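Local coordinates for protein acetylacetone-cleaving enzyme (Acinetobacter johnsonii, PDB 3BAL) that uses one bound iron cation per subunit to cleave acetylacetone with molecular oxygen, giving methylglyoxal and acetate, at residues H62-P67 with S100-G105. Sequence-based numbering, arbitrary orientation.
With ZN (zinc ion), chain E.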
loop_
_atom_site.group_PDB
_atom_site.type_symbol
_atom_site.label_atom_id
_atom_site.label_comp_id
_atom_site.label_asym_id
_atom_site.label_seq_id
_atom_site.Cartn_x
_atom_site.Cartn_y
_atom_site.Cartn_z
ATOM N N HIS A 62 18.997 -1.177 12.404
ATOM C CA HIS A 62 18.230 -1.571 11.237
ATOM C C HIS A 62 17.740 -0.389 10.417
ATOM O O HIS A 62 17.733 0.756 10.875
ATOM C CB HIS A 62 17.020 -2.391 11.659
ATOM C CG HIS A 62 16.105 -1.671 12.602
ATOM N ND1 HIS A 62 16.343 -1.590 13.958
ATOM C CD2 HIS A 62 14.968 -0.966 12.377
ATOM C CE1 HIS A 62 15.393 -0.867 14.528
ATOM N NE2 HIS A 62 14.547 -0.477 13.591
ATOM N N ILE A 63 17.313 -0.696 9.201
ATOM C CA ILE A 63 16.788 0.294 8.276
ATOM C C ILE A 63 15.364 -0.123 7.891
ATOM O O ILE A 63 15.107 -1.304 7.646
ATOM C CB ILE A 63 17.649 0.356 6.992
ATOM C CG1 ILE A 63 19.061 0.832 7.333
ATOM C CG2 ILE A 63 16.989 1.271 5.970
ATOM C CD1 ILE A 63 20.027 0.805 6.172
ATOM N N HIS A 64 14.446 0.840 7.864
ATOM C CA HIS A 64 13.059 0.581 7.474
ATOM C C HIS A 64 12.957 0.651 5.954
ATOM O O HIS A 64 13.203 1.698 5.351
ATOM C CB HIS A 64 12.122 1.620 8.097
ATOM C CG HIS A 64 11.882 1.405 9.555
ATOM N ND1 HIS A 64 10.709 0.873 10.048
ATOM C CD2 HIS A 64 12.697 1.576 10.623
ATOM C CE1 HIS A 64 10.812 0.721 11.357
ATOM N NE2 HIS A 64 12.008 1.140 11.731
ATOM N N ALA A 65 12.612 -0.471 5.332
ATOM C CA ALA A 65 12.489 -0.518 3.880
ATOM C C ALA A 65 11.255 0.258 3.399
ATOM O O ALA A 65 11.231 0.770 2.277
ATOM C CB ALA A 65 12.415 -1.969 3.422
ATOM N N GLY A 66 10.236 0.325 4.255
ATOM C CA GLY A 66 9.008 1.027 3.925
ATOM C C GLY A 66 8.515 1.813 5.127
ATOM O O GLY A 66 9.133 1.752 6.190
ATOM N N PRO A 67 7.400 2.555 5.007
ATOM C CA PRO A 67 6.871 3.342 6.127
ATOM C C PRO A 67 6.376 2.511 7.310
ATOM O O PRO A 67 5.829 1.422 7.135
ATOM C CB PRO A 67 5.747 4.138 5.474
ATOM C CG PRO A 67 5.210 3.165 4.461
ATOM C CD PRO A 67 6.500 2.640 3.841
ATOM N N SER A 100 10.240 5.318 4.863
ATOM C CA SER A 100 11.079 4.386 4.129
ATOM C C SER A 100 12.498 4.955 4.085
ATOM O O SER A 100 12.703 6.095 3.651
ATOM C CB SER A 100 10.525 4.218 2.710
ATOM O OG SER A 100 11.463 3.599 1.855
ATOM N N GLY A 101 13.469 4.170 4.547
ATOM C CA GLY A 101 14.851 4.621 4.557
ATOM C C GLY A 101 15.354 5.022 5.935
ATOM O O GLY A 101 16.561 5.174 6.132
ATOM N N ALA A 102 14.439 5.191 6.887
ATOM C CA ALA A 102 14.806 5.592 8.241
ATOM C C ALA A 102 15.836 4.644 8.852
ATOM O O ALA A 102 15.633 3.435 8.898
ATOM C CB ALA A 102 13.566 5.665 9.123
ATOM N N LEU A 103 16.944 5.211 9.318
ATOM C CA LEU A 103 18.018 4.433 9.934
ATOM C C LEU A 103 17.933 4.503 11.457
ATOM O O LEU A 103 18.095 5.574 12.044
ATOM C CB LEU A 103 19.376 4.968 9.483
ATOM C CG LEU A 103 20.611 4.290 10.067
ATOM C CD1 LEU A 103 20.667 2.830 9.637
ATOM C CD2 LEU A 103 21.853 5.022 9.583
ATOM N N HIS A 104 17.686 3.357 12.089
ATOM C CA HIS A 104 17.581 3.290 13.543
ATOM C C HIS A 104 18.725 2.482 14.153
ATOM O O HIS A 104 18.619 1.264 14.342
ATOM C CB HIS A 104 16.233 2.682 13.931
ATOM C CG HIS A 104 15.058 3.509 13.506
ATOM N ND1 HIS A 104 13.779 2.999 13.432
ATOM C CD2 HIS A 104 14.963 4.815 13.156
ATOM C CE1 HIS A 104 12.949 3.956 13.055
ATOM N NE2 HIS A 104 13.641 5.066 12.882
ATOM N N GLY A 105 19.813 3.187 14.467
ATOM C CA GLY A 105 20.998 2.564 15.036
ATOM C C GLY A 105 20.774 1.826 16.337
ATOM O O GLY A 105 21.220 0.685 16.492
HETATM ZN ZN ZN E . 12.949 1.095 13.577
#
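His-62 and His-104 form an antiparallel hydrogen-bonded pair in the metal site of this cupin, where the end of strand 57-64 meets strand 103-104 of the jelly roll and three histidines hold a zinc ion, probably in place of the catalytic iron. The backbone of His-62 is gripped twice, its N giving to His-104 O and its O receiving from His-104 N at 2.9 Å. Its CG stands between the backbone N and carbonyl carbon (chi1 58°), which turns the imidazole over the neighbouring strand; His-104 CB lies over one ring face, offset toward the rim, in a CH-pi contact, and NE2 reaches the zinc at 2.2 Å. Imidazole suits this place because its other nitrogen, ND1, can hydrogen-bond Ala-60 O, which helps fix the ring's rotation. Ile-63 lies on the opposite face of the sheet, where its CG1 meets apolar Leu-103 CD1 tightly at 3.4 Å. At His-64 the metal side returns: N donates to Ala-102 O in the carbonyl plane, while the side chain, touching Met-117, Phe-119 and Leu-123, brings NE2 within 2.1 Å of the zinc. Its carbonyl O takes a short, straight bond of 2.6 Å from the N of Gly-101, whose positive phi favours glycine. Beyond the strand, Ser-100 suits its place because its hydroxyl gives to Ala-65 O and also hydrogen-bonds Trp-138 NE1 of the second subunit. Gly-66 CA packs on Ser-100 CB at 3.7 Å; a side chain there would strike Pro-67 CD. The third ligand, His-104, coordinates through ND1, 2.1 Å from the zinc, while its NE2 is hydrogen-bonded to Glu-98 OE1.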